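Local coordinates for ABC transporter periplasmic substrate-binding protein (Desulfovibrio alaskensis, PDB 5MY5) that probably captures tungstate in the periplasm and delivers it to the membrane components of an ABC transporter, at residues A[60-63]-A[64-68]; A[82-85]-A[86-89]; A[216-219]-A[220-223]; A[247-251]-A[252-256]. The protein carries 2 engineered substitutions. All coordinates share one frame; numbering follows the deposited sequence. Where two conformers were deposited one is given.

How the contacts relate
Contacts 1, 2 and 3 lie at or near the surface, while contact 4, its centre about 20 Å from that of the chain, is partly buried. Contacts 1 and 2 each lead into a helix, and helices 64-72 and 84-92 pack on one another, Leu68 CD1 lying 3.7 Å from Ala86 CB. Contacts 1 and 3 reach the same mixed sheet, through strands 56-62 and 221-228; contact 3, a 3-10 turn entering its strand, also touches contact 2 at His82. Their chemistry differs accordingly: methyl packing under a helix start in 60-68, a carboxylate on backbone N-H in 82-89, CH-pi in 216-223, and hydroxyl capping between two helices in 247-256.

Contact 1 (A[60-63]-A[64-68]); sequences TAVG and TGKAL
Val62, the last residue of strand 56-62, packs its side chain against the first turn of helix 64-72. Followed outward, Val62 CB meets the aliphatic root of Lys66, with Lys66 CG 3.8 Å away. The CG1 branch of Val62 only grazes the same Lys66 CG, at 4.1 Å. Val62 CG2 makes the close approach: chi1 of -69° sets CG1 anti to the carbonyl carbon and so places CG2 between the backbone N and the carbonyl carbon, where it reaches Ala67 N at 3.4 Å and Ala67 CB at 3.8 Å. Lys66 is bent at chi2 and chi4.

Gly63 occupies the N-cap position, and Gly63 O accepts from Ala67 N at 2.9 Å with an N-H...O angle of 155°. The axes of strand 60-62 and helix 64-68 make an angle of 133°, so the chain turns sharply, though well short of antiparallel. Helix 64-72 links the parallel strands 56-62 and 78-81, both paired with 27-33, a beta-alpha-beta crossover. Chemically, the Ala67 N-H satisfies the first-turn carbonyl of Gly63, while Val62 CG2 packs on Ala67 and the lysine stem, whose amine leads away.

Contact 2 (A[82-85]-A[86-89]); sequences HAPA and AEKA
Two torsions of Glu87 fold its carboxylate back onto the start of its own helix: chi1 of -64° sets CG beside the backbone N, and an anti chi2 keeps the chain extended beyond CG. Glu87 CG thereby passes 3.1 Å from Ala83 O, and OE2 arrives at the Ala83 N-H. Ala83 N to Glu87 OE2 is 2.8 Å with an N-H...O angle of 159°, and the donor meets OE2 on the anti side, 21° out of the carboxylate plane.

Ala83 sits at the N-cap position of helix 84-92, and it is gripped from both ends by the same glutamate. It pairs through its backbone groups: its N-H goes to the Glu87 carboxylate, and Ala83 O accepts from Glu87 N at 2.8 Å. The i-to-i+4 series continues, with Lys88 N bonded to Pro84 O at 2.9 Å and Ala89 N to Ala85 O at 3.1 Å. Alongside them Lys88 CG lies 3.4 Å from Pro84 O.

The other carboxylate oxygen, Glu87 OE1, forms a salt bridge with Arg99, and the side chain also touches Ser225 and Ile227 of strand 221-228. Just before the helix, His82 turns its ring the other way, where NE2 is hydrogen-bonded to Thr33 OG1. A buried carboxylate shared between a backbone N-H and an arginine would probably remain ionised, and its negative charge close to the helix N-terminus should interact favourably with the helix dipole.

Contact 3 (A[216-219]-A[220-223]); sequences GDKI and LFNQ
Lys218 CA lies over the centre of the Phe221 ring, 3.8 Å from its centroid and 6° off the ring normal, a CH-pi contact made by the backbone carbon. The side chain continues the cover obliquely, Lys218 CG coming within 4.1 Å of Phe221 CD2. With chi1 at -64°, Phe221 holds CG beside its own backbone N, which folds the ring back over the preceding turn.

That turn is the 3-10 segment beginning at Lys218. Phe221 N bonds to Lys218 O at 3.0 Å, and Leu220 N to Asp217 O at 2.9 Å; in both cases the donor stands well above the carbonyl plane. The two i-to-i+3 bonds bring the ring against the turn just as the chain enters strand 221-228. Beside them Asp217 and Leu220 point the same way, Asp217 OD1 lying 3.6 Å from Leu220 CD1.

Farther out, Asp217 OD2 accepts from Val124 N, at the start of helix 124-133, tying this loop to that helix. Leu220 packs on Phe107, Val124 and Leu154, and Phe221 stacks on Tyr104 of strand 100-112. Gly216 begins the bend at a positive phi of 97°. The chemistry implies a tight turn in which an aromatic face receives a backbone C-H, and one Asp217 oxygen lies beside the Leu220 methyl while OD2 accepts the N-H of Val124.

Contact 4 (A[247-251]-A[252-256]); sequences NWMAS and PATQK
A CH-pi contact joins Thr254 and Trp248: Thr254 CG2 stands over the six-membered ring of Trp248, 3.7 Å from the centroid and 11° off the normal. The same face carries Thr254 OG1, 3.2 Å from Trp248 CE2 and displaced toward the rim. With chi1 at -56°, the threonine puts CG2 anti to its backbone N, and the two side chains cross at about a right angle. Its methyl also packs on Met249.

Most of the polar bonds centre on Ser251, the N-cap of helix 252-260. Ser251 OG accepts from Thr254 N at 3.2 Å, the capping bond, and donates to Trp248 O at 2.8 Å, so one hydroxyl bridges the end of one helix and the start of the next. Ser251 O receives Gln255 N at 2.9 Å, almost straight. Separately, the Gln255 side chain, bent at chi2, turns back and gives Gln255 NE2 to Met249 O at 2.9 Å.

Around this joint between helices 239-250 and 252-260, Trp248 rests on helix 41-53, where NE1 bonds to Asp52 and the ring meets Phe49. On the strand side, Met249 and Ala250 pack on Leu102 of strand 100-112, while Gln255 reaches Leu102 O and Ala273 N.

Contact 1 (A[60-63]-A[64-68])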
ATOM      1  N   THR A  60      -0.899  14.594   7.726  1.00 18.87           N
ATOM      2  CA  THR A  60      -1.415  15.008   6.460  1.00 20.61           C
ATOM      3  C   THR A  60      -1.113  13.903   5.486  1.00 18.93           C
ATOM      4  O   THR A  60       0.051  13.350   5.467  1.00 20.05           O
ATOM      5  CB  THR A  60      -0.661  16.263   6.050  1.00 21.12           C
ATOM      6  OG1 THR A  60      -1.087  17.300   6.972  1.00 29.92           O
ATOM      7  CG2 THR A  60      -1.034  16.731   4.674  1.00 24.06           C
ATOM      8  N   ALA A  61      -2.132  13.588   4.680  1.00 19.75           N
ATOM      9  CA  ALA A  61      -2.092  12.506   3.706  1.00 19.58           C
ATOM     10  C   ALA A  61      -2.040  13.021   2.292  1.00 21.72           C
ATOM     11  O   ALA A  61      -2.953  13.765   1.841  1.00 23.81           O
ATOM     12  CB  ALA A  61      -3.309  11.604   3.907  1.00 22.31           C
ATOM     13  N   VAL A  62      -0.968  12.665   1.586  1.00 19.96           N
ATOM     14  CA  VAL A  62      -0.646  13.190   0.233  1.00 20.68           C
ATOM     15  C   VAL A  62      -0.075  12.082  -0.578  1.00 21.16           C
ATOM     16  O   VAL A  62       0.022  10.969  -0.086  1.00 20.35           O
ATOM     17  CB  VAL A  62       0.336  14.368   0.376  1.00 21.26           C
ATOM     18  CG1 VAL A  62      -0.363  15.551   1.001  1.00 24.34           C
ATOM     19  CG2 VAL A  62       1.599  14.056   1.162  1.00 23.62           C
ATOM     20  N   GLY A  63       0.233  12.309  -1.851  1.00 22.97           N
ATOM     21  CA  GLY A  63       0.973  11.283  -2.576  1.00 22.15           C
ATOM     22  C   GLY A  63       2.386  11.111  -2.012  1.00 20.90           C
ATOM     23  O   GLY A  63       2.953  11.975  -1.340  1.00 20.95           O
ATOM     24  N   THR A  64       2.977   9.956  -2.296  1.00 20.13           N
ATOM     25  CA  THR A  64       4.320   9.656  -1.763  1.00 20.71           C
ATOM     26  C   THR A  64       5.380  10.725  -2.015  1.00 18.76           C
ATOM     27  O   THR A  64       6.173  11.123  -1.122  1.00 20.66           O
ATOM     28  CB  THR A  64       4.812   8.262  -2.273  1.00 23.38           C
ATOM     29  OG1 THR A  64       3.891   7.247  -1.851  1.00 26.80           O
ATOM     30  CG2 THR A  64       6.192   7.956  -1.745  1.00 24.76           C
ATOM     31  N   GLY A  65       5.483  11.146  -3.289  1.00 20.57           N
ATOM     32  CA  GLY A  65       6.457  12.187  -3.580  1.00 21.55           C
ATOM     33  C   GLY A  65       6.308  13.441  -2.746  1.00 19.94           C
ATOM     34  O   GLY A  65       7.299  13.979  -2.235  1.00 22.47           O
ATOM     35  N   LYS A  66       5.068  13.837  -2.610  1.00 21.64           N
ATOM     36  CA  LYS A  66       4.747  15.036  -1.830  1.00 22.92           C
ATOM     37  C   LYS A  66       5.047  14.833  -0.333  1.00 19.77           C
ATOM     38  O   LYS A  66       5.489  15.762   0.306  1.00 20.33           O
ATOM     39  CB  LYS A  66       3.268  15.386  -2.030  1.00 24.76           C
ATOM     40  CG  LYS A  66       2.830  16.708  -1.381  1.00 33.71           C
ATOM     41  CD  LYS A  66       3.643  17.955  -1.853  1.00 35.39           C
ATOM     42  CE  LYS A  66       3.306  19.173  -1.007  1.00 41.14           C
ATOM     43  NZ  LYS A  66       1.927  19.145  -0.430  1.00 40.97           N
ATOM     44  N   ALA A  67       4.813  13.606   0.158  1.00 18.70           N
ATOM     45  CA  ALA A  67       5.154  13.289   1.576  1.00 18.87           C
ATOM     46  C   ALA A  67       6.600  13.436   1.795  1.00 21.12           C
ATOM     47  O   ALA A  67       7.066  13.981   2.794  1.00 20.50           O
ATOM     48  CB  ALA A  67       4.687  11.912   1.945  1.00 19.56           C
ATOM     49  N   LEU A  68       7.393  12.827   0.913  1.00 20.29           N
ATOM     50  CA  LEU A  68       8.836  12.931   0.975  0.50 21.75           C
ATOM     51  C   LEU A  68       9.299  14.378   0.917  1.00 22.92           C
ATOM     52  O   LEU A  68      10.156  14.788   1.695  1.00 24.33           O
ATOM     53  CB  LEU A  68       9.443  12.095  -0.171  0.50 23.96           C
ATOM     54  CG  LEU A  68       9.227  10.607   0.136  0.50 24.77           C
ATOM     55  CD1 LEU A  68       9.216   9.735  -1.101  0.50 25.63           C
ATOM     56  CD2 LEU A  68      10.293  10.140   1.081  0.50 24.53           C
TER

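Contact 2 (A[82-85]-A[86-89])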
ATOM      1  N   HIS A  82       5.351   3.926   2.159  1.00 15.25           N
ATOM      2  CA  HIS A  82       5.417   2.534   1.684  1.00 15.99           C
ATOM      3  C   HIS A  82       6.006   2.477   0.288  1.00 18.45           C
ATOM      4  O   HIS A  82       5.337   2.041  -0.666  1.00 20.28           O
ATOM      5  CB  HIS A  82       4.034   1.879   1.751  1.00 16.65           C
ATOM      6  CG  HIS A  82       2.941   2.727   1.215  1.00 16.22           C
ATOM      7  ND1 HIS A  82       2.514   2.650  -0.080  1.00 19.22           N
ATOM      8  CD2 HIS A  82       2.185   3.710   1.797  1.00 17.69           C
ATOM      9  CE1 HIS A  82       1.542   3.534  -0.286  1.00 21.11           C
ATOM     10  NE2 HIS A  82       1.328   4.205   0.846  1.00 20.53           N
ATOM     11  N   ALA A  83       7.221   2.985   0.208  1.00 17.42           N
ATOM     12  CA  ALA A  83       7.952   3.100  -1.063  1.00 17.80           C
ATOM     13  C   ALA A  83       9.485   2.947  -0.855  1.00 16.60           C
ATOM     14  O   ALA A  83      10.234   3.904  -0.766  1.00 18.22           O
ATOM     15  CB  ALA A  83       7.598   4.418  -1.721  1.00 20.42           C
ATOM     16  N   PRO A  84       9.889   1.667  -0.775  1.00 18.57           N
ATOM     17  CA  PRO A  84      11.238   1.388  -0.275  1.00 19.86           C
ATOM     18  C   PRO A  84      12.386   2.105  -1.023  1.00 17.43           C
ATOM     19  O   PRO A  84      13.241   2.630  -0.388  1.00 20.08           O
ATOM     20  CB  PRO A  84      11.306  -0.143  -0.348  1.00 21.69           C
ATOM     21  CG  PRO A  84       9.871  -0.598  -0.183  1.00 23.62           C
ATOM     22  CD  PRO A  84       9.059   0.466  -0.821  1.00 21.44           C
ATOM     23  N   ALA A  85      12.376   2.142  -2.349  1.00 19.12           N
ATOM     24  CA  ALA A  85      13.483   2.828  -3.062  1.00 20.99           C
ATOM     25  C   ALA A  85      13.552   4.315  -2.767  1.00 18.64           C
ATOM     26  O   ALA A  85      14.634   4.857  -2.505  1.00 22.19           O
ATOM     27  CB  ALA A  85      13.410   2.597  -4.586  1.00 23.39           C
ATOM     28  N   ALA A  86      12.383   4.985  -2.808  1.00 17.93           N
ATOM     29  CA  ALA A  86      12.349   6.409  -2.514  1.00 18.89           C
ATOM     30  C   ALA A  86      12.733   6.644  -1.036  1.00 17.27           C
ATOM     31  O   ALA A  86      13.355   7.629  -0.735  1.00 19.55           O
ATOM     32  CB  ALA A  86      10.999   6.902  -2.768  1.00 19.59           C
ATOM     33  N   GLU A  87      12.294   5.736  -0.158  1.00 16.26           N
ATOM     34  CA  GLU A  87      12.667   5.872   1.230  1.00 18.30           C
ATOM     35  C   GLU A  87      14.207   5.797   1.480  1.00 18.60           C
ATOM     36  O   GLU A  87      14.804   6.576   2.221  1.00 18.08           O
ATOM     37  CB  GLU A  87      11.985   4.842   2.090  1.00 18.34           C
ATOM     38  CG  GLU A  87      10.462   4.968   2.144  1.00 17.40           C
ATOM     39  CD  GLU A  87       9.858   3.747   2.825  1.00 17.92           C
ATOM     40  OE1 GLU A  87      10.547   3.261   3.774  1.00 20.53           O
ATOM     41  OE2 GLU A  87       8.739   3.276   2.528  1.00 18.31           O
ATOM     42  N   LYS A  88      14.817   4.835   0.776  1.00 19.55           N
ATOM     43  CA  LYS A  88      16.294   4.698   0.846  1.00 21.47           C
ATOM     44  C   LYS A  88      17.033   5.971   0.328  1.00 22.94           C
ATOM     45  O   LYS A  88      17.970   6.493   0.957  1.00 22.20           O
ATOM     46  CB  LYS A  88      16.791   3.442   0.147  1.00 23.06           C
ATOM     47  CG  LYS A  88      16.413   2.165   0.808  1.00 28.73           C
ATOM     48  CD  LYS A  88      16.650   1.025  -0.154  1.00 33.94           C
ATOM     49  CE  LYS A  88      16.306  -0.301   0.489  1.00 39.57           C
ATOM     50  NZ  LYS A  88      15.990  -1.283  -0.579  1.00 43.02           N
ATOM     51  N   ALA A  89      16.537   6.523  -0.775  1.00 20.47           N
ATOM     52  CA  ALA A  89      17.054   7.816  -1.250  1.00 22.67           C
ATOM     53  C   ALA A  89      16.876   8.968  -0.293  1.00 21.83           C
ATOM     54  O   ALA A  89      17.803   9.789  -0.110  1.00 22.91           O
ATOM     55  CB  ALA A  89      16.447   8.176  -2.585  1.00 23.12           C
TER

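Contact 3 (A[216-219]-A[220-223])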
ATOM      1  N   GLY A 216      -0.757 -13.720  -1.661  1.00 24.02           N
ATOM      2  CA  GLY A 216       0.205 -14.276  -0.768  1.00 25.36           C
ATOM      3  C   GLY A 216       1.613 -14.217  -1.187  1.00 24.72           C
ATOM      4  O   GLY A 216       2.545 -14.329  -0.375  1.00 28.81           O
ATOM      5  N   ASP A 217       1.829 -13.952  -2.480  1.00 25.36           N
ATOM      6  CA  ASP A 217       3.134 -13.911  -2.991  1.00 22.97           C
ATOM      7  C   ASP A 217       3.918 -12.749  -2.359  1.00 25.48           C
ATOM      8  O   ASP A 217       3.363 -11.651  -2.260  1.00 24.57           O
ATOM      9  CB  ASP A 217       3.103 -13.704  -4.507  1.00 24.99           C
ATOM     10  CG  ASP A 217       2.204 -14.637  -5.202  1.00 25.78           C
ATOM     11  OD1 ASP A 217       0.964 -14.563  -5.083  1.00 29.26           O
ATOM     12  OD2 ASP A 217       2.809 -15.399  -5.988  1.00 30.19           O
ATOM     13  N   LYS A 218       5.176 -12.925  -2.003  1.00 27.35           N
ATOM     14  CA  LYS A 218       5.941 -11.844  -1.324  1.00 29.14           C
ATOM     15  C   LYS A 218       6.052 -10.572  -2.181  1.00 22.33           C
ATOM     16  O   LYS A 218       6.082  -9.449  -1.653  1.00 24.01           O
ATOM     17  CB  LYS A 218       7.368 -12.338  -0.979  1.00 36.32           C
ATOM     18  CG  LYS A 218       8.320 -11.321  -0.336  1.00 42.40           C
ATOM     19  CD  LYS A 218       9.814 -11.683  -0.448  1.00 52.11           C
ATOM     20  CE  LYS A 218      10.332 -12.594   0.655  1.00 58.01           C
ATOM     21  NZ  LYS A 218      10.045 -12.140   2.052  1.00 60.59           N
ATOM     22  N   ILE A 219       6.113 -10.704  -3.500  1.00 22.99           N
ATOM     23  CA  ILE A 219       6.182  -9.563  -4.385  1.00 22.42           C
ATOM     24  C   ILE A 219       4.944  -8.679  -4.282  1.00 23.22           C
ATOM     25  O   ILE A 219       5.007  -7.501  -4.699  1.00 22.36           O
ATOM     26  CB  ILE A 219       6.408  -9.998  -5.871  1.00 26.12           C
ATOM     27  CG1 ILE A 219       6.864  -8.830  -6.743  1.00 29.09           C
ATOM     28  CG2 ILE A 219       5.180 -10.635  -6.456  1.00 26.32           C
ATOM     29  CD1 ILE A 219       7.278  -9.300  -8.143  1.00 37.79           C
ATOM     30  N   LEU A 220       3.828  -9.213  -3.796  1.00 20.64           N
ATOM     31  CA  LEU A 220       2.614  -8.436  -3.627  1.00 18.31           C
ATOM     32  C   LEU A 220       2.535  -7.626  -2.283  1.00 18.03           C
ATOM     33  O   LEU A 220       1.577  -6.931  -2.060  1.00 18.56           O
ATOM     34  CB  LEU A 220       1.378  -9.337  -3.721  1.00 20.12           C
ATOM     35  CG  LEU A 220       1.172  -9.993  -5.089  1.00 20.22           C
ATOM     36  CD1 LEU A 220       0.089 -11.059  -4.974  1.00 22.36           C
ATOM     37  CD2 LEU A 220       0.799  -8.954  -6.148  1.00 19.85           C
ATOM     38  N   PHE A 221       3.535  -7.789  -1.450  1.00 18.01           N
ATOM     39  CA  PHE A 221       3.569  -7.013  -0.185  1.00 19.32           C
ATOM     40  C   PHE A 221       3.813  -5.535  -0.377  1.00 17.85           C
ATOM     41  O   PHE A 221       4.580  -5.149  -1.256  1.00 19.11           O
ATOM     42  CB  PHE A 221       4.629  -7.546   0.753  1.00 20.13           C
ATOM     43  CG  PHE A 221       4.408  -8.972   1.237  1.00 25.10           C
ATOM     44  CD1 PHE A 221       3.254  -9.714   0.910  1.00 25.65           C
ATOM     45  CD2 PHE A 221       5.445  -9.603   1.980  1.00 31.68           C
ATOM     46  CE1 PHE A 221       3.091 -11.027   1.360  1.00 30.11           C
ATOM     47  CE2 PHE A 221       5.300 -10.917   2.386  1.00 30.10           C
ATOM     48  CZ  PHE A 221       4.113 -11.617   2.076  1.00 29.60           C
ATOM     49  N   ASN A 222       3.139  -4.746   0.420  1.00 17.02           N
ATOM     50  CA  ASN A 222       3.280  -3.297   0.425  1.00 17.48           C
ATOM     51  C   ASN A 222       3.865  -2.923   1.772  1.00 15.85           C
ATOM     52  O   ASN A 222       3.083  -2.607   2.709  1.00 18.00           O
ATOM     53  CB  ASN A 222       1.952  -2.657   0.131  1.00 17.52           C
ATOM     54  CG  ASN A 222       2.038  -1.113  -0.089  1.00 21.46           C
ATOM     55  OD1 ASN A 222       2.951  -0.649  -0.760  1.00 21.28           O
ATOM     56  ND2 ASN A 222       1.078  -0.354   0.474  1.00 22.38           N
ATOM     57  N   GLN A 223       5.179  -2.908   1.865  1.00 16.74           N
ATOM     58  CA  GLN A 223       5.912  -2.733   3.123  1.00 15.23           C
ATOM     59  C   GLN A 223       5.794  -1.230   3.566  1.00 16.68           C
ATOM     60  O   GLN A 223       6.203  -0.319   2.852  1.00 16.71           O
ATOM     61  CB  GLN A 223       7.355  -3.076   3.017  1.00 17.89           C
ATOM     62  CG  GLN A 223       8.094  -2.976   4.330  1.00 20.72           C
ATOM     63  CD  GLN A 223       7.595  -3.951   5.359  1.00 21.73           C
ATOM     64  OE1 GLN A 223       7.552  -5.183   5.120  1.00 23.81           O
ATOM     65  NE2 GLN A 223       7.249  -3.460   6.538  1.00 18.85           N
TER

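Contact 4 (A[247-251]-A[252-256])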
ATOM      1  N   ASN A 247       8.901   3.809  18.505  1.00 15.85           N
ATOM      2  CA  ASN A 247       9.006   2.840  19.614  1.00 17.71           C
ATOM      3  C   ASN A 247       7.661   2.216  19.895  1.00 15.65           C
ATOM      4  O   ASN A 247       7.544   1.027  20.077  1.00 18.97           O
ATOM      5  CB  ASN A 247       9.610   3.548  20.844  1.00 18.02           C
ATOM      6  CG  ASN A 247       9.730   2.640  22.022  1.00 20.47           C
ATOM      7  OD1 ASN A 247       8.788   2.465  22.758  1.00 21.02           O
ATOM      8  ND2 ASN A 247      10.939   2.107  22.220  1.00 23.49           N
ATOM      9  N   TRP A 248       6.607   3.056  20.015  1.00 16.34           N
ATOM     10  CA  TRP A 248       5.306   2.606  20.190  1.00 14.48           C
ATOM     11  C   TRP A 248       4.790   1.656  19.113  1.00 17.22           C
ATOM     12  O   TRP A 248       4.234   0.576  19.416  1.00 17.12           O
ATOM     13  CB  TRP A 248       4.373   3.814  20.376  1.00 15.88           C
ATOM     14  CG  TRP A 248       2.945   3.449  20.680  1.00 15.29           C
ATOM     15  CD1 TRP A 248       2.452   3.095  21.903  1.00 17.10           C
ATOM     16  CD2 TRP A 248       1.842   3.440  19.795  1.00 15.48           C
ATOM     17  NE1 TRP A 248       1.138   2.820  21.809  1.00 17.02           N
ATOM     18  CE2 TRP A 248       0.714   3.058  20.521  1.00 17.90           C
ATOM     19  CE3 TRP A 248       1.682   3.723  18.409  1.00 17.49           C
ATOM     20  CZ2 TRP A 248      -0.534   2.917  19.936  1.00 18.82           C
ATOM     21  CZ3 TRP A 248       0.474   3.630  17.852  1.00 18.21           C
ATOM     22  CH2 TRP A 248      -0.654   3.221  18.599  1.00 20.54           C
ATOM     23  N   MET A 249       5.050   1.984  17.829  1.00 17.47           N
ATOM     24  CA  MET A 249       4.466   1.197  16.766  1.00 17.49           C
ATOM     25  C   MET A 249       5.172  -0.149  16.702  1.00 16.18           C
ATOM     26  O   MET A 249       4.547  -1.120  16.217  1.00 18.94           O
ATOM     27  CB  MET A 249       4.744   1.834  15.374  1.00 16.32           C
ATOM     28  CG  MET A 249       3.895   3.040  15.150  1.00 18.83           C
ATOM     29  SD  MET A 249       2.154   2.636  14.778  1.00 19.03           S
ATOM     30  CE  MET A 249       2.344   2.141  13.017  1.00 17.18           C
ATOM     31  N   ALA A 250       6.463  -0.209  17.077  1.00 18.37           N
ATOM     32  CA  ALA A 250       7.252  -1.477  16.968  1.00 18.73           C
ATOM     33  C   ALA A 250       7.046  -2.382  18.220  1.00 23.80           C
ATOM     34  O   ALA A 250       7.534  -3.511  18.237  1.00 22.27           O
ATOM     35  CB  ALA A 250       8.732  -1.181  16.835  1.00 22.91           C
ATOM     36  N   SER A 251       6.347  -1.888  19.215  1.00 20.20           N
ATOM     37  CA  SER A 251       6.173  -2.643  20.488  1.00 22.23           C
ATOM     38  C   SER A 251       5.321  -3.842  20.190  1.00 24.72           C
ATOM     39  O   SER A 251       4.412  -3.807  19.338  1.00 21.90           O
ATOM     40  CB  SER A 251       5.480  -1.731  21.523  1.00 21.19           C
ATOM     41  OG  SER A 251       4.142  -1.450  21.274  1.00 19.44           O
ATOM     42  N   PRO A 252       5.559  -4.950  20.885  1.00 21.48           N
ATOM     43  CA  PRO A 252       4.627  -6.073  20.701  1.00 21.81           C
ATOM     44  C   PRO A 252       3.138  -5.777  20.800  1.00 21.86           C
ATOM     45  O   PRO A 252       2.322  -6.346  20.057  1.00 22.54           O
ATOM     46  CB  PRO A 252       5.049  -7.017  21.847  1.00 23.66           C
ATOM     47  CG  PRO A 252       6.511  -6.740  22.007  1.00 26.00           C
ATOM     48  CD  PRO A 252       6.709  -5.265  21.745  1.00 22.01           C
ATOM     49  N   ALA A 253       2.715  -4.949  21.745  1.00 20.86           N
ATOM     50  CA  ALA A 253       1.295  -4.717  21.954  1.00 22.40           C
ATOM     51  C   ALA A 253       0.746  -3.953  20.735  1.00 23.75           C
ATOM     52  O   ALA A 253      -0.333  -4.236  20.299  1.00 21.85           O
ATOM     53  CB  ALA A 253       1.023  -3.943  23.249  1.00 23.10           C
ATOM     54  N   THR A 254       1.479  -2.926  20.226  1.00 20.24           N
ATOM     55  CA  THR A 254       0.915  -2.186  19.084  1.00 19.35           C
ATOM     56  C   THR A 254       1.006  -3.027  17.810  1.00 18.27           C
ATOM     57  O   THR A 254       0.111  -2.981  17.007  1.00 18.79           O
ATOM     58  CB  THR A 254       1.601  -0.831  18.890  1.00 19.15           C
ATOM     59  OG1 THR A 254       1.509  -0.065  20.139  1.00 19.66           O
ATOM     60  CG2 THR A 254       0.982  -0.040  17.773  1.00 19.18           C
ATOM     61  N   GLN A 255       2.048  -3.824  17.633  1.00 17.30           N
ATOM     62  CA  GLN A 255       2.099  -4.841  16.561  1.00 19.09           C
ATOM     63  C   GLN A 255       0.864  -5.715  16.540  1.00 20.50           C
ATOM     64  O   GLN A 255       0.219  -5.905  15.530  1.00 21.39           O
ATOM     65  CB  GLN A 255       3.391  -5.597  16.623  1.00 20.33           C
ATOM     66  CG  GLN A 255       4.652  -4.774  16.328  1.00 19.43           C
ATOM     67  CD  GLN A 255       4.864  -4.619  14.864  1.00 21.27           C
ATOM     68  OE1 GLN A 255       5.214  -5.616  14.220  1.00 19.55           O
ATOM     69  NE2 GLN A 255       4.670  -3.377  14.324  1.00 19.71           N
ATOM     70  N   LYS A 256       0.482  -6.195  17.726  1.00 20.99           N
ATOM     71  CA  LYS A 256      -0.695  -7.008  17.831  1.00 22.62           C
ATOM     72  C   LYS A 256      -1.908  -6.200  17.424  1.00 19.00           C
ATOM     73  O   LYS A 256      -2.746  -6.702  16.702  1.00 22.61           O
ATOM     74  CB  LYS A 256      -0.823  -7.601  19.274  1.00 26.61           C
ATOM     75  CG  LYS A 256      -2.033  -8.479  19.479  1.00 32.76           C
ATOM     76  CD  LYS A 256      -2.051  -9.113  20.869  1.00 36.74           C
ATOM     77  CE  LYS A 256      -3.144 -10.188  20.854  1.00 44.08           C
ATOM     78  NZ  LYS A 256      -3.649 -10.566  22.209  1.00 52.45           N
TER